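Local coordinates for amino acid ABC superfamily ATP binding cassette transporter, binding protein (Streptococcus pneumoniae, PDB 4H5G), which binds L-arginine and probably delivers it, as the extracellular solute-binding component, to an amino acid ABC transporter, at residues 99-104 / 169-174. Numbering follows the deposited sequence.
Sequences YENKIS and HMDEPV. With ARG (arginine), chain L.
Ser-104 and Met-170 form an antiparallel hydrogen-bonded pair: Ser-104 N gives to Met-170 O (2.9 Å) and Met-170 N to Ser-104 O. Ile-103 and Asp-171 follow as the non-hydrogen-bonded pair. Beyond it the strand turns into helix 172-181, and Glu-172 N donates to Lys-102 O (2.8 Å), which also accepts from Asn-101 ND2 on the opposite face of its plane.

Asn-101 ND2 also donates to Asp-171 OD1 (3.1 Å), which accepts with its anti lone pair. Both acceptors lie in the Asn-101 amide plane, which stands 85° from the carboxylate, while Asn-200 binds Asn-101 OD1; together these bonds should fix the amide's rotation. Asp-171 OD2 then takes the α-amino N of the bound arginine (2.9 Å) and the Tyr-22 hydroxyl.

Apolar contacts come from Ile-103 and Pro-173. In one of two deposited conformers, Ile-103 CG2 lies over one face of the His-169 ring, 3.6 Å from the centroid, so this CH-pi contact is less certain. Pro-173 CD packs on Asn-101 CG.

Water joins Lys-102 N to Glu-172 OE1.

The arrangement is consistent with one of the two interdomain crossovers of a type II periplasmic binding protein, where a connecting segment runs into strand 103-108 of the second lobe beside the ligand's amino-group site.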
loop_
_atom_site.group_PDB
_atom_site.type_symbol
_atom_site.label_atom_id
_atom_site.label_comp_id
_atom_site.label_asym_id
_atom_site.label_seq_id
_atom_site.Cartn_x
_atom_site.Cartn_y
_atom_site.Cartn_z
ATOM N N TYR A 99 1.769 1.161 -10.395
ATOM C CA TYR A 99 1.424 2.547 -10.067
ATOM C C TYR A 99 2.566 3.225 -9.320
ATOM O O TYR A 99 3.196 2.621 -8.454
ATOM C CB TYR A 99 0.161 2.603 -9.196
ATOM C CG TYR A 99 -0.546 3.945 -9.241
ATOM C CD1 TYR A 99 -1.173 4.378 -10.400
ATOM C CD2 TYR A 99 -0.588 4.777 -8.132
ATOM C CE1 TYR A 99 -1.823 5.604 -10.461
ATOM C CE2 TYR A 99 -1.234 6.006 -8.187
ATOM C CZ TYR A 99 -1.848 6.409 -9.355
ATOM O OH TYR A 99 -2.503 7.625 -9.418
ATOM N N GLU A 100 2.803 4.488 -9.649
ATOM C CA GLU A 100 3.847 5.265 -8.997
ATOM C C GLU A 100 3.224 6.520 -8.399
ATOM O O GLU A 100 2.469 7.230 -9.059
ATOM C CB GLU A 100 4.945 5.637 -9.994
ATOM C CG GLU A 100 5.997 6.563 -9.410
ATOM C CD GLU A 100 7.154 6.803 -10.358
ATOM O OE1 GLU A 100 7.239 6.105 -11.388
ATOM O OE2 GLU A 100 7.976 7.689 -10.066
ATOM N N ASN A 101 3.531 6.781 -7.132
ATOM C CA ASN A 101 2.980 7.953 -6.452
ATOM C C ASN A 101 3.974 8.562 -5.468
ATOM O O ASN A 101 5.040 7.991 -5.212
ATOM C CB ASN A 101 1.664 7.599 -5.750
ATOM C CG ASN A 101 1.812 6.455 -4.789
ATOM O OD1 ASN A 101 1.416 5.320 -5.080
ATOM N ND2 ASN A 101 2.399 6.735 -3.629
ATOM N N LYS A 102 3.620 9.724 -4.933
ATOM C CA LYS A 102 4.451 10.431 -3.969
ATOM C C LYS A 102 4.131 9.978 -2.559
ATOM O O LYS A 102 3.220 9.180 -2.341
ATOM C CB LYS A 102 4.203 11.936 -4.066
ATOM C CG LYS A 102 4.451 12.502 -5.447
ATOM C CD LYS A 102 5.893 12.302 -5.849
ATOM C CE LYS A 102 6.166 12.929 -7.203
ATOM N NZ LYS A 102 5.723 14.349 -7.228
ATOM N N ILE A 103 4.896 10.492 -1.600
ATOM C CA ILE A 103 4.679 10.179 -0.197
ATOM C C ILE A 103 4.427 11.495 0.542
ATOM O O ILE A 103 5.101 12.495 0.297
ATOM C CB ILE A 103 5.879 9.409 0.373
ATOM C CG1 ILE A 103 6.145 8.190 -0.521
ATOM C CG2 ILE A 103 5.627 9.029 1.826
ATOM C CD1 ILE A 103 7.323 7.346 -0.142
ATOM N N SER A 104 3.429 11.485 1.423
ATOM C CA SER A 104 2.919 12.703 2.037
ATOM C C SER A 104 2.706 12.564 3.526
ATOM O O SER A 104 2.728 11.458 4.072
ATOM C CB SER A 104 1.571 13.062 1.408
ATOM O OG SER A 104 1.666 13.162 0.009
ATOM N N HIS A 169 3.046 9.913 8.200
ATOM C CA HIS A 169 3.671 9.741 6.883
ATOM C C HIS A 169 3.061 8.529 6.184
ATOM O O HIS A 169 2.948 7.460 6.784
ATOM C CB HIS A 169 5.183 9.522 7.047
ATOM C CG HIS A 169 6.007 10.018 5.902
ATOM N ND1 HIS A 169 7.174 9.401 5.505
ATOM C CD2 HIS A 169 5.851 11.087 5.084
ATOM C CE1 HIS A 169 7.697 10.063 4.485
ATOM N NE2 HIS A 169 6.917 11.098 4.215
ATOM N N MET A 170 2.676 8.684 4.914
ATOM C CA MET A 170 2.006 7.596 4.183
ATOM C C MET A 170 2.019 7.855 2.684
ATOM O O MET A 170 2.312 8.957 2.247
ATOM C CB MET A 170 0.557 7.448 4.668
ATOM C CG MET A 170 -0.306 8.671 4.331
ATOM S SD MET A 170 -1.998 8.540 4.954
ATOM C CE MET A 170 -1.733 8.576 6.719
ATOM N N ASP A 171 1.688 6.843 1.888
ATOM C CA ASP A 171 1.584 7.060 0.444
ATOM C C ASP A 171 0.538 8.129 0.146
ATOM O O ASP A 171 -0.518 8.147 0.762
ATOM C CB ASP A 171 1.252 5.749 -0.278
ATOM C CG ASP A 171 2.452 4.824 -0.354
ATOM O OD1 ASP A 171 3.286 5.032 -1.256
ATOM O OD2 ASP A 171 2.584 3.925 0.507
ATOM N N GLU A 172 0.842 9.031 -0.784
ATOM C CA GLU A 172 -0.063 10.162 -1.066
ATOM C C GLU A 172 -1.550 9.814 -1.347
ATOM O O GLU A 172 -2.444 10.482 -0.814
ATOM C CB GLU A 172 0.501 11.074 -2.174
ATOM C CG GLU A 172 -0.496 12.146 -2.613
ATOM C CD GLU A 172 0.145 13.278 -3.386
ATOM O OE1 GLU A 172 0.277 13.158 -4.621
ATOM O OE2 GLU A 172 0.510 14.295 -2.760
ATOM N N PRO A 173 -1.823 8.777 -2.171
ATOM C CA PRO A 173 -3.240 8.471 -2.433
ATOM C C PRO A 173 -4.029 8.134 -1.166
ATOM O O PRO A 173 -5.233 8.414 -1.070
ATOM C CB PRO A 173 -3.165 7.257 -3.361
ATOM C CG PRO A 173 -1.850 7.411 -4.064
ATOM C CD PRO A 173 -0.922 7.958 -3.010
ATOM N N VAL A 174 -3.339 7.551 -0.193
ATOM C CA VAL A 174 -3.965 7.197 1.082
ATOM C C VAL A 174 -4.248 8.448 1.912
ATOM O O VAL A 174 -5.305 8.566 2.529
ATOM C CB VAL A 174 -3.077 6.194 1.874
ATOM C CG1 VAL A 174 -3.737 5.829 3.200
ATOM C CG2 VAL A 174 -2.848 4.925 1.050
HETATM N N ARG L . 4.464 1.827 0.048
HETATM C CA ARG L . 4.946 1.593 1.417
HETATM C C ARG L . 5.869 0.396 1.475
HETATM O O ARG L . 5.896 -0.457 0.573
HETATM C CB ARG L . 3.774 1.396 2.390
HETATM C CG ARG L . 2.747 0.356 1.951
HETATM C CD ARG L . 1.736 0.060 3.070
HETATM N NE ARG L . 0.645 -0.805 2.600
HETATM C CZ ARG L . -0.396 -1.188 3.335
HETATM N NH1 ARG L . -1.338 -1.967 2.807
HETATM N NH2 ARG L . -0.492 -0.785 4.597
HETATM O OXT ARG L . 6.626 0.256 2.439
HETATM O O HOH W 1 1.203 11.061 -5.917
HETATM O O HOH W 2 6.955 13.008 2.257
HETATM O O HOH W 3 1.678 15.409 -0.962
#